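Local coordinates for protein 3-oxosteroid 1-dehydrogenase (PDB 7P18) that binds FAD and probably catalyses the 1,2-dehydrogenation of 3-oxosteroids to 3-oxo-Delta(1)-steroids, passing the hydrogen on to an acceptor, at residues A[17-22]-A[546-551]; A[81-87]-A[529-534]; A[242-246]-A[516-521]; A[506-510]-A[521-525]. One frame throughout, in Å; residues are numbered along the deposited sequence.

Contact 1. Residues A[17-22]-A[546-551]; sequences AGAMLA and AMTFGF
The carbonyl oxygen A17 O is touched from both helices. L21 N of its own helix bonds to it at 2.9 Å, and M547 CG of the other helix rests against it at 3.7 Å. A second helix bond is flanked in the same way. F551 N donates to M547 O, and L21 CD1 comes down on that oxygen at 3.5 Å. No hydrogen bond passes between the two segments, so the contact rests on carbon, sulfur and carbonyl groups in close touch. The axes run at 28° to each other and come within 7.7 Å. Two glycines make this possible. G18 CA lies 3.6 Å from A546 O, and a CB on G18 would run into that oxygen. A CB on G550 would strike G18 O and crowd A22 CB, which already lies 3.4 Å from G550 O. The fold is the Rossmann type of FAD enzymes. Helix 17-28 follows the first strand of the parallel sheet, 10-13, and A19 fits the last position of a GxGxxA pattern. Helix 543-559 comes from the far end of the chain, and L543 near its start binds FAD. A17 N also bonds to S46 OG, another FAD-binding residue. L21 and M547 cross at about a right angle. With CG of L21 anti to its N (chi1 -170°), the leucine leans over the other helix, and its CB and CG lie against M547 SD and CG. L21 CD1 then reaches F551 CB at 3.8 Å, near the plane of the phenyl ring and at its edge.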
loop_
_atom_site.group_PDB
_atom_site.type_symbol
_atom_site.label_atom_id
_atom_site.label_comp_id
_atom_site.label_asym_id
_atom_site.label_seq_id
_atom_site.Cartn_x
_atom_site.Cartn_y
_atom_site.Cartn_z
ATOM N N ALA A 17 -0.743 -9.040 -6.524
ATOM C CA ALA A 17 -1.800 -9.876 -5.913
ATOM C C ALA A 17 -3.022 -9.900 -6.850
ATOM O O ALA A 17 -3.619 -10.990 -7.048
ATOM C CB ALA A 17 -2.124 -9.332 -4.553
ATOM N N GLY A 18 -3.423 -8.751 -7.380
ATOM C CA GLY A 18 -4.593 -8.667 -8.293
ATOM C C GLY A 18 -4.408 -9.609 -9.476
ATOM O O GLY A 18 -5.314 -10.418 -9.798
ATOM N N ALA A 19 -3.231 -9.561 -10.095
ATOM C CA ALA A 19 -2.893 -10.385 -11.278
ATOM C C ALA A 19 -2.936 -11.869 -10.923
ATOM O O ALA A 19 -3.549 -12.623 -11.694
ATOM C CB ALA A 19 -1.543 -9.966 -11.835
ATOM N N MET A 20 -2.313 -12.285 -9.822
ATOM C CA MET A 20 -2.227 -13.712 -9.474
ATOM C C MET A 20 -3.615 -14.238 -9.062
ATOM O O MET A 20 -3.959 -15.404 -9.427
ATOM C CB MET A 20 -1.164 -13.926 -8.390
ATOM C CG MET A 20 0.291 -13.657 -8.909
ATOM S SD MET A 20 1.570 -14.394 -7.798
ATOM C CE MET A 20 1.597 -13.182 -6.485
ATOM N N LEU A 21 -4.405 -13.425 -8.338
ATOM C CA LEU A 21 -5.805 -13.778 -7.959
ATOM C C LEU A 21 -6.626 -13.993 -9.235
ATOM O O LEU A 21 -7.298 -15.044 -9.337
ATOM C CB LEU A 21 -6.409 -12.678 -7.077
ATOM C CG LEU A 21 -7.759 -12.978 -6.392
ATOM C CD1 LEU A 21 -8.910 -12.860 -7.371
ATOM C CD2 LEU A 21 -7.771 -14.337 -5.748
ATOM N N ALA A 22 -6.567 -13.061 -10.183
ATOM C CA ALA A 22 -7.313 -13.154 -11.452
ATOM C C ALA A 22 -6.906 -14.455 -12.155
ATOM O O ALA A 22 -7.798 -15.160 -12.682
ATOM C CB ALA A 22 -7.109 -11.932 -12.306
ATOM N N ALA A 546 -7.771 -4.210 -6.191
ATOM C CA ALA A 546 -6.924 -4.952 -7.163
ATOM C C ALA A 546 -7.462 -6.379 -7.262
ATOM O O ALA A 546 -7.739 -6.865 -8.381
ATOM C CB ALA A 546 -5.452 -4.924 -6.756
ATOM N N MET A 547 -7.614 -7.030 -6.133
ATOM C CA MET A 547 -8.063 -8.437 -6.111
ATOM C C MET A 547 -9.543 -8.547 -6.498
ATOM O O MET A 547 -9.880 -9.532 -7.173
ATOM C CB MET A 547 -7.724 -9.119 -4.781
ATOM C CG MET A 547 -6.199 -9.554 -4.742
ATOM S SD MET A 547 -5.799 -10.847 -3.642
ATOM C CE MET A 547 -6.440 -10.236 -2.088
ATOM N N THR A 548 -10.400 -7.606 -6.110
ATOM C CA THR A 548 -11.864 -7.727 -6.351
ATOM C C THR A 548 -12.121 -7.562 -7.857
ATOM O O THR A 548 -12.836 -8.370 -8.430
ATOM C CB THR A 548 -12.675 -6.749 -5.502
ATOM O OG1 THR A 548 -12.455 -7.025 -4.112
ATOM C CG2 THR A 548 -14.147 -6.829 -5.876
ATOM N N PHE A 549 -11.490 -6.590 -8.519
ATOM C CA PHE A 549 -11.673 -6.406 -9.972
ATOM C C PHE A 549 -10.927 -7.514 -10.736
ATOM O O PHE A 549 -11.377 -7.866 -11.828
ATOM C CB PHE A 549 -11.442 -4.957 -10.382
ATOM C CG PHE A 549 -12.588 -4.069 -9.974
ATOM C CD1 PHE A 549 -13.821 -4.160 -10.605
ATOM C CD2 PHE A 549 -12.488 -3.238 -8.866
ATOM C CE1 PHE A 549 -14.893 -3.380 -10.192
ATOM C CE2 PHE A 549 -13.569 -2.490 -8.435
ATOM C CZ PHE A 549 -14.768 -2.560 -9.092
ATOM N N GLY A 550 -9.865 -8.098 -10.172
ATOM C CA GLY A 550 -9.227 -9.286 -10.768
ATOM C C GLY A 550 -10.205 -10.446 -10.829
ATOM O O GLY A 550 -10.336 -11.073 -11.895
ATOM N N PHE A 551 -10.892 -10.683 -9.724
ATOM C CA PHE A 551 -11.979 -11.690 -9.573
ATOM C C PHE A 551 -13.083 -11.410 -10.610
ATOM O O PHE A 551 -13.479 -12.366 -11.352
ATOM C CB PHE A 551 -12.433 -11.640 -8.119
ATOM C CG PHE A 551 -13.485 -12.642 -7.711
ATOM C CD1 PHE A 551 -13.134 -13.954 -7.412
ATOM C CD2 PHE A 551 -14.807 -12.251 -7.540
ATOM C CE1 PHE A 551 -14.087 -14.859 -6.959
ATOM C CE2 PHE A 551 -15.755 -13.144 -7.065
ATOM C CZ PHE A 551 -15.411 -14.457 -6.822
#

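Contact 2. Residues A[81-87]-A[529-534]; sequences LVAEDRL and ASVMGK
V531 is the tight centre of this contact, held between V82, R86 and L87. V82 presses both methyls on the V531 carbonyl, with V82 CG2 3.4 Å from V531 O. L87 CD2 reaches the same oxygen at 3.6 Å. V531 CG2 lies against R86 CB, and V531 CA sits over one face of the guanidinium group. R86 gets there by a bend in its chain (chi3 66°). Its NH2 donates to A529 O at 3.0 Å, with an N-H...O angle of 153°, and the carbonyl oxygen is tilted 15° out of the guanidinium plane. R86 NH1 donates to a water at 2.8 Å, in plane at the edge of the group, and this water passes a bond on to S530 O. The acceptors belong to the loop between strand 521-523 and helix 543-559. It makes a type I turn from S530 to G533, and S530 OG accepts from M532 N in an ST turn. Helix 84-104, with A83 as its N-cap, packs on that turn. A leucine in place of R86 would probably take this side-chain donor from A529 O and leave the water without its anchor to the helix. The solvent side is looser. There L81 crosses K534 at about a right angle, and L81 CD1 touches the extended lysine chain at K534 CD, 3.6 Å away. Both residues are partly exposed, and only carbon meets carbon.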
loop_
_atom_site.group_PDB
_atom_site.type_symbol
_atom_site.label_atom_id
_atom_site.label_comp_id
_atom_site.label_asym_id
_atom_site.label_seq_id
_atom_site.Cartn_x
_atom_site.Cartn_y
_atom_site.Cartn_z
ATOM N N LEU A 81 -16.934 10.908 -8.573
ATOM C CA LEU A 81 -15.814 10.758 -9.536
ATOM C C LEU A 81 -15.841 9.381 -10.176
ATOM O O LEU A 81 -15.120 9.144 -11.184
ATOM C CB LEU A 81 -14.495 10.984 -8.800
ATOM C CG LEU A 81 -14.292 12.382 -8.234
ATOM C CD1 LEU A 81 -13.014 12.416 -7.429
ATOM C CD2 LEU A 81 -14.226 13.417 -9.353
ATOM N N VAL A 82 -16.578 8.441 -9.578
ATOM C CA VAL A 82 -16.558 7.025 -10.002
ATOM C C VAL A 82 -17.993 6.608 -10.360
ATOM O O VAL A 82 -18.916 6.865 -9.550
ATOM C CB VAL A 82 -15.967 6.141 -8.886
ATOM C CG1 VAL A 82 -16.070 4.665 -9.194
ATOM C CG2 VAL A 82 -14.516 6.523 -8.601
ATOM N N ALA A 83 -18.160 5.908 -11.464
ATOM C CA ALA A 83 -19.471 5.364 -11.897
ATOM C C ALA A 83 -20.077 4.556 -10.743
ATOM O O ALA A 83 -19.415 3.679 -10.180
ATOM C CB ALA A 83 -19.324 4.539 -13.146
ATOM N N GLU A 84 -21.327 4.823 -10.390
ATOM C CA GLU A 84 -21.926 4.132 -9.225
ATOM C C GLU A 84 -21.901 2.616 -9.427
ATOM O O GLU A 84 -21.739 1.877 -8.432
ATOM C CB GLU A 84 -23.328 4.671 -8.922
ATOM C CG GLU A 84 -23.929 4.047 -7.676
ATOM C CD GLU A 84 -25.385 4.418 -7.443
ATOM O OE1 GLU A 84 -26.240 3.922 -8.223
ATOM O OE2 GLU A 84 -25.653 5.175 -6.509
ATOM N N ASP A 85 -22.078 2.116 -10.649
ATOM C CA ASP A 85 -22.147 0.653 -10.878
ATOM C C ASP A 85 -20.805 0.003 -10.514
ATOM O O ASP A 85 -20.804 -1.185 -10.168
ATOM C CB ASP A 85 -22.624 0.274 -12.279
ATOM C CG ASP A 85 -21.752 0.671 -13.445
ATOM O OD1 ASP A 85 -20.767 1.414 -13.229
ATOM O OD2 ASP A 85 -22.075 0.250 -14.596
ATOM N N ARG A 86 -19.695 0.722 -10.600
ATOM C CA ARG A 86 -18.391 0.182 -10.143
ATOM C C ARG A 86 -18.375 0.076 -8.615
ATOM O O ARG A 86 -17.780 -0.856 -8.113
ATOM C CB ARG A 86 -17.245 1.095 -10.587
ATOM C CG ARG A 86 -17.016 1.123 -12.088
ATOM C CD ARG A 86 -15.949 2.115 -12.463
ATOM N NE ARG A 86 -14.655 1.674 -11.937
ATOM C CZ ARG A 86 -13.585 2.475 -11.774
ATOM N NH1 ARG A 86 -13.637 3.767 -12.057
ATOM N NH2 ARG A 86 -12.474 1.958 -11.271
ATOM N N LEU A 87 -18.914 1.049 -7.897
ATOM C CA LEU A 87 -19.036 0.975 -6.420
ATOM C C LEU A 87 -19.934 -0.209 -6.035
ATOM O O LEU A 87 -19.551 -0.969 -5.105
ATOM C CB LEU A 87 -19.621 2.261 -5.852
ATOM C CG LEU A 87 -18.874 3.557 -6.189
ATOM C CD1 LEU A 87 -19.568 4.710 -5.512
ATOM C CD2 LEU A 87 -17.444 3.490 -5.750
ATOM N N ALA A 529 -7.478 3.301 -13.213
ATOM C CA ALA A 529 -8.022 4.416 -12.411
ATOM C C ALA A 529 -8.789 3.854 -11.211
ATOM O O ALA A 529 -9.662 2.973 -11.394
ATOM C CB ALA A 529 -8.898 5.283 -13.262
ATOM N N SER A 530 -8.465 4.355 -10.014
ATOM C CA SER A 530 -8.933 3.877 -8.700
ATOM C C SER A 530 -10.459 3.950 -8.592
ATOM O O SER A 530 -11.056 5.054 -8.775
ATOM C CB SER A 530 -8.325 4.684 -7.590
ATOM O OG SER A 530 -8.819 4.250 -6.336
ATOM N N VAL A 531 -11.057 2.839 -8.162
ATOM C CA VAL A 531 -12.519 2.784 -7.854
ATOM C C VAL A 531 -12.795 3.684 -6.658
ATOM O O VAL A 531 -13.949 4.000 -6.400
ATOM C CB VAL A 531 -12.977 1.327 -7.619
ATOM C CG1 VAL A 531 -12.445 0.781 -6.285
ATOM C CG2 VAL A 531 -14.503 1.233 -7.712
ATOM N N MET A 532 -11.746 4.076 -5.922
ATOM C CA MET A 532 -11.873 4.879 -4.702
ATOM C C MET A 532 -11.723 6.372 -5.013
ATOM O O MET A 532 -11.736 7.187 -4.075
ATOM C CB MET A 532 -10.868 4.392 -3.653
ATOM C CG MET A 532 -11.072 2.926 -3.263
ATOM S SD MET A 532 -12.774 2.662 -2.617
ATOM C CE MET A 532 -12.684 0.899 -2.305
ATOM N N GLY A 533 -11.690 6.742 -6.288
ATOM C CA GLY A 533 -11.656 8.165 -6.668
ATOM C C GLY A 533 -10.406 8.868 -6.142
ATOM O O GLY A 533 -9.300 8.361 -6.349
ATOM N N LYS A 534 -10.584 9.947 -5.383
ATOM C CA LYS A 534 -9.443 10.660 -4.736
ATOM C C LYS A 534 -9.386 10.311 -3.248
ATOM O O LYS A 534 -8.931 11.121 -2.463
ATOM C CB LYS A 534 -9.602 12.152 -4.996
ATOM C CG LYS A 534 -9.519 12.537 -6.457
ATOM C CD LYS A 534 -9.844 13.983 -6.717
ATOM C CE LYS A 534 -9.815 14.350 -8.176
ATOM N NZ LYS A 534 -10.114 15.795 -8.301
HETATM O O HOH W 1 -11.790 5.766 -11.475
#

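Contact 3. Residues A[242-246]-A[516-521]; sequences ENKRV and RPIEGL
R516 reaches N243 on a chain stretched from CG to NE, with CG anti to its N (chi1 -176°). N243 turns its own CG back beside its backbone N. The amide and guanidinium planes end up stacked, 14° apart. N243 OD1 lies over the centre of the guanidinium group, 3.3 Å from R516 CZ. It faces the flat side of the group and makes no hydrogen bond to it. R516 NH1 donates instead to a water at 2.7 Å, in plane at the edge. The same water donates to K244 O at 2.8 Å and accepts from E519 N at 3.1 Å, so it ties both segments together. A serine at R516 would probably leave this water with one partner fewer and N243 without the flat group it lies on. Further along, V246 N donates to E519 O at 2.9 Å in the carbonyl plane, nearly straight at 169°. R245 CA makes a CA-H...O contact to the same oxygen. R245 leads its charged end away, to a salt bridge with E239. On the buried side V246 CG2 packs on I518 CG2 and L521 CB. G520 has positive phi, and a CB there would strike V246 O. It is the third residue of a type II turn, I518 to L521, which takes the chain round the corner between strands 517-518 and 521-523 beside the start of strand 245-253.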
loop_
_atom_site.group_PDB
_atom_site.type_symbol
_atom_site.label_atom_id
_atom_site.label_comp_id
_atom_site.label_asym_id
_atom_site.label_seq_id
_atom_site.Cartn_x
_atom_site.Cartn_y
_atom_site.Cartn_z
ATOM N N GLU A 242 -12.388 -1.055 -37.793
ATOM C CA GLU A 242 -13.241 0.050 -37.254
ATOM C C GLU A 242 -13.138 0.149 -35.734
ATOM O O GLU A 242 -13.061 1.274 -35.212
ATOM C CB GLU A 242 -14.716 -0.179 -37.545
ATOM C CG GLU A 242 -14.966 -0.722 -38.928
ATOM C CD GLU A 242 -16.438 -0.725 -39.227
ATOM O OE1 GLU A 242 -17.176 -1.367 -38.452
ATOM O OE2 GLU A 242 -16.843 -0.038 -40.191
ATOM N N ASN A 243 -13.252 -0.987 -35.061
ATOM C CA ASN A 243 -13.099 -1.088 -33.594
ATOM C C ASN A 243 -12.039 -2.142 -33.311
ATOM O O ASN A 243 -12.272 -3.292 -33.658
ATOM C CB ASN A 243 -14.427 -1.406 -32.917
ATOM C CG ASN A 243 -15.336 -0.193 -32.849
ATOM O OD1 ASN A 243 -16.532 -0.326 -33.049
ATOM N ND2 ASN A 243 -14.791 0.985 -32.564
ATOM N N LYS A 244 -10.914 -1.725 -32.733
ATOM C CA LYS A 244 -9.790 -2.614 -32.372
ATOM C C LYS A 244 -10.203 -3.489 -31.182
ATOM O O LYS A 244 -10.777 -2.982 -30.179
ATOM C CB LYS A 244 -8.545 -1.767 -32.107
ATOM C CG LYS A 244 -8.006 -1.046 -33.330
ATOM C CD LYS A 244 -7.884 -1.978 -34.514
ATOM C CE LYS A 244 -7.159 -1.371 -35.694
ATOM N NZ LYS A 244 -8.071 -0.483 -36.454
ATOM N N ARG A 245 -9.912 -4.771 -31.310
ATOM C CA ARG A 245 -10.057 -5.802 -30.266
ATOM C C ARG A 245 -8.636 -6.243 -29.941
ATOM O O ARG A 245 -7.800 -6.237 -30.851
ATOM C CB ARG A 245 -10.907 -6.967 -30.797
ATOM C CG ARG A 245 -10.988 -8.189 -29.897
ATOM C CD ARG A 245 -12.000 -9.185 -30.426
ATOM N NE ARG A 245 -11.612 -9.629 -31.754
ATOM C CZ ARG A 245 -11.144 -10.837 -32.074
ATOM N NH1 ARG A 245 -10.987 -11.776 -31.150
ATOM N NH2 ARG A 245 -10.840 -11.102 -33.338
ATOM N N VAL A 246 -8.386 -6.619 -28.697
ATOM C CA VAL A 246 -7.042 -7.071 -28.259
ATOM C C VAL A 246 -7.046 -8.584 -28.333
ATOM O O VAL A 246 -7.955 -9.210 -27.729
ATOM C CB VAL A 246 -6.705 -6.563 -26.844
ATOM C CG1 VAL A 246 -5.567 -7.347 -26.237
ATOM C CG2 VAL A 246 -6.390 -5.089 -26.887
ATOM N N ARG A 516 -16.710 3.114 -24.717
ATOM C CA ARG A 516 -16.919 1.787 -25.346
ATOM C C ARG A 516 -15.834 0.834 -24.866
ATOM O O ARG A 516 -14.648 1.161 -24.968
ATOM C CB ARG A 516 -16.883 1.944 -26.865
ATOM C CG ARG A 516 -17.177 0.651 -27.607
ATOM C CD ARG A 516 -17.133 0.770 -29.127
ATOM N NE ARG A 516 -17.380 -0.528 -29.758
ATOM C CZ ARG A 516 -16.462 -1.501 -29.939
ATOM N NH1 ARG A 516 -15.199 -1.344 -29.557
ATOM N NH2 ARG A 516 -16.816 -2.640 -30.513
ATOM N N PRO A 517 -16.182 -0.364 -24.343
ATOM C CA PRO A 517 -15.183 -1.366 -23.999
ATOM C C PRO A 517 -14.295 -1.727 -25.191
ATOM O O PRO A 517 -14.797 -1.926 -26.312
ATOM C CB PRO A 517 -15.962 -2.604 -23.550
ATOM C CG PRO A 517 -17.294 -2.039 -23.150
ATOM C CD PRO A 517 -17.537 -0.831 -24.027
ATOM N N ILE A 518 -12.993 -1.815 -24.924
ATOM C CA ILE A 518 -12.028 -2.434 -25.858
ATOM C C ILE A 518 -12.130 -3.932 -25.638
ATOM O O ILE A 518 -11.725 -4.433 -24.592
ATOM C CB ILE A 518 -10.608 -1.874 -25.680
ATOM C CG1 ILE A 518 -10.602 -0.359 -25.855
ATOM C CG2 ILE A 518 -9.655 -2.551 -26.643
ATOM C CD1 ILE A 518 -9.256 0.311 -25.582
ATOM N N GLU A 519 -12.792 -4.607 -26.575
ATOM C CA GLU A 519 -13.018 -6.067 -26.524
ATOM C C GLU A 519 -11.676 -6.750 -26.293
ATOM O O GLU A 519 -10.740 -6.383 -27.008
ATOM C CB GLU A 519 -13.582 -6.587 -27.852
ATOM C CG GLU A 519 -14.936 -6.019 -28.205
ATOM C CD GLU A 519 -16.032 -6.406 -27.223
ATOM O OE1 GLU A 519 -15.993 -7.557 -26.738
ATOM O OE2 GLU A 519 -16.917 -5.558 -26.943
ATOM N N GLY A 520 -11.644 -7.700 -25.369
ATOM C CA GLY A 520 -10.488 -8.536 -25.003
ATOM C C GLY A 520 -9.552 -7.926 -23.945
ATOM O O GLY A 520 -8.575 -8.608 -23.569
ATOM N N LEU A 521 -9.764 -6.684 -23.514
ATOM C CA LEU A 521 -8.791 -5.968 -22.630
ATOM C C LEU A 521 -9.439 -5.604 -21.291
ATOM O O LEU A 521 -10.454 -4.867 -21.281
ATOM C CB LEU A 521 -8.307 -4.699 -23.299
ATOM C CG LEU A 521 -7.098 -4.035 -22.637
ATOM C CD1 LEU A 521 -5.911 -4.978 -22.678
ATOM C CD2 LEU A 521 -6.778 -2.702 -23.301
HETATM O O HOH W 2 -13.385 -3.362 -29.359
#

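Contact 4. Residues A[506-510]-A[521-525]; sequences KDARV and LYCIG
R509 and Y522 lie side by side and point the same way. R509 CG touches the ring obliquely at Y522 CE2, 3.5 Å away, and the guanidinium and ring planes are 26° apart. D507 O comes to the edge of the same ring, in its plane, at 3.4 Å from Y522 CD2. The polar ends are held outside the contact: R509 by a salt bridge to D505, D507 OD1 by a salt bridge to R552, and Y522 OH by a hydrogen bond to H556 of helix 543-559. V510 points across to the other segment. Its CG2, anti to the carbonyl carbon, pushes between two neighbours. V510 CG2 to C523 CB is tight at 3.5 Å, and V510 CG2 to L521 CG is 3.8 Å. A508 CB meets I524 CG2 at 4.0 Å. The backbones pair as well. R509 and Y522 form an antiparallel non-hydrogen-bonded pair, with a bond on each flank. C523 N donates to A508 O at 2.9 Å, while Y522 CA makes a CA-H...O contact to that oxygen. V510 N donates to L521 O at 3.0 Å, with the donor tilted 31° from the carbonyl plane. Strand 521-523 is an outer strand of the parallel FAD-binding sheet, whose strand 265-268 bonds to Y522. The chain then runs on to G525, which touches FAD. Two backbone bonds set the register, aliphatic groups pack the buried part, and the charges of D507 and R509 are probably balanced by those of R552 and D505.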
loop_
_atom_site.group_PDB
_atom_site.type_symbol
_atom_site.label_atom_id
_atom_site.label_comp_id
_atom_site.label_asym_id
_atom_site.label_seq_id
_atom_site.Cartn_x
_atom_site.Cartn_y
_atom_site.Cartn_z
ATOM N N LYS A 506 -17.463 -1.826 -14.565
ATOM C CA LYS A 506 -17.719 -2.645 -13.360
ATOM C C LYS A 506 -17.124 -4.042 -13.489
ATOM O O LYS A 506 -16.988 -4.711 -12.475
ATOM C CB LYS A 506 -19.228 -2.717 -13.112
ATOM C CG LYS A 506 -19.984 -3.476 -14.187
ATOM C CD LYS A 506 -21.434 -3.693 -13.875
ATOM C CE LYS A 506 -22.115 -4.416 -15.014
ATOM N NZ LYS A 506 -23.570 -4.342 -14.807
ATOM N N ASP A 507 -16.788 -4.481 -14.691
ATOM C CA ASP A 507 -16.241 -5.829 -14.948
ATOM C C ASP A 507 -14.756 -5.735 -15.345
ATOM O O ASP A 507 -14.208 -6.712 -15.892
ATOM C CB ASP A 507 -17.093 -6.535 -15.999
ATOM C CG ASP A 507 -18.487 -6.847 -15.472
ATOM O OD1 ASP A 507 -18.565 -7.444 -14.395
ATOM O OD2 ASP A 507 -19.465 -6.446 -16.133
ATOM N N ALA A 508 -14.138 -4.596 -15.070
ATOM C CA ALA A 508 -12.701 -4.299 -15.294
ATOM C C ALA A 508 -12.359 -4.190 -16.776
ATOM O O ALA A 508 -11.139 -4.233 -17.119
ATOM C CB ALA A 508 -11.872 -5.348 -14.612
ATOM N N ARG A 509 -13.353 -3.984 -17.647
ATOM C CA ARG A 509 -13.077 -3.811 -19.090
ATOM C C ARG A 509 -12.495 -2.427 -19.305
ATOM O O ARG A 509 -13.032 -1.427 -18.766
ATOM C CB ARG A 509 -14.357 -4.009 -19.914
ATOM C CG ARG A 509 -14.819 -5.449 -19.885
ATOM C CD ARG A 509 -15.901 -5.727 -20.933
ATOM N NE ARG A 509 -17.124 -5.037 -20.596
ATOM C CZ ARG A 509 -18.258 -5.139 -21.277
ATOM N NH1 ARG A 509 -18.319 -5.900 -22.362
ATOM N NH2 ARG A 509 -19.323 -4.468 -20.872
ATOM N N VAL A 510 -11.422 -2.346 -20.078
ATOM C CA VAL A 510 -10.882 -1.022 -20.437
ATOM C C VAL A 510 -11.865 -0.299 -21.366
ATOM O O VAL A 510 -12.301 -0.893 -22.374
ATOM C CB VAL A 510 -9.464 -1.132 -21.018
ATOM C CG1 VAL A 510 -8.955 0.210 -21.480
ATOM C CG2 VAL A 510 -8.527 -1.763 -20.001
ATOM N N LEU A 521 -9.764 -6.684 -23.514
ATOM C CA LEU A 521 -8.791 -5.968 -22.630
ATOM C C LEU A 521 -9.439 -5.604 -21.291
ATOM O O LEU A 521 -10.454 -4.867 -21.281
ATOM C CB LEU A 521 -8.307 -4.699 -23.299
ATOM C CG LEU A 521 -7.098 -4.035 -22.637
ATOM C CD1 LEU A 521 -5.911 -4.978 -22.678
ATOM C CD2 LEU A 521 -6.778 -2.702 -23.301
ATOM N N TYR A 522 -8.819 -6.086 -20.225
ATOM C CA TYR A 522 -9.201 -5.839 -18.827
ATOM C C TYR A 522 -8.021 -5.154 -18.138
ATOM O O TYR A 522 -6.877 -5.294 -18.601
ATOM C CB TYR A 522 -9.563 -7.149 -18.145
ATOM C CG TYR A 522 -10.739 -7.849 -18.786
ATOM C CD1 TYR A 522 -10.592 -8.581 -19.954
ATOM C CD2 TYR A 522 -12.017 -7.735 -18.248
ATOM C CE1 TYR A 522 -11.684 -9.187 -20.579
ATOM C CE2 TYR A 522 -13.106 -8.363 -18.841
ATOM C CZ TYR A 522 -12.942 -9.104 -20.002
ATOM O OH TYR A 522 -14.031 -9.730 -20.569
ATOM N N CYS A 523 -8.286 -4.491 -17.022
ATOM C CA CYS A 523 -7.239 -3.756 -16.289
ATOM C C CYS A 523 -7.650 -3.630 -14.828
ATOM O O CYS A 523 -8.820 -3.277 -14.558
ATOM C CB CYS A 523 -7.011 -2.409 -16.932
ATOM S SG CYS A 523 -5.673 -1.449 -16.163
ATOM N N ILE A 524 -6.715 -3.932 -13.924
ATOM C CA ILE A 524 -6.993 -4.010 -12.471
ATOM C C ILE A 524 -5.829 -3.366 -11.702
ATOM O O ILE A 524 -4.730 -3.228 -12.250
ATOM C CB ILE A 524 -7.226 -5.470 -12.062
ATOM C CG1 ILE A 524 -5.942 -6.291 -12.199
ATOM C CG2 ILE A 524 -8.376 -6.101 -12.842
ATOM C CD1 ILE A 524 -6.053 -7.672 -11.683
ATOM N N GLY A 525 -6.041 -3.076 -10.431
ATOM C CA GLY A 525 -4.990 -2.542 -9.557
ATOM C C GLY A 525 -4.533 -1.171 -9.989
ATOM O O GLY A 525 -5.333 -0.397 -10.560
#

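In the fold
Contact 1 is the most central, wholly buried and without a cross hydrogen bond. Contact 3 lies farthest out and is only partly buried, with an amide-guanidinium stack at its rim and a bridging water. Contacts 2 and 4 are buried but keep polar bonds, through an arginine and a water in the one and through strand backbone in the other. Contacts 3 and 4 share L521, and I518 N probably bonds to V510 O between them. Contact 4 leans on contact 1 through I524, which packs against both G18 and G550. F549 of contact 1 reaches V531 of contact 2. All but contact 3 therefore meet around helix 543-559.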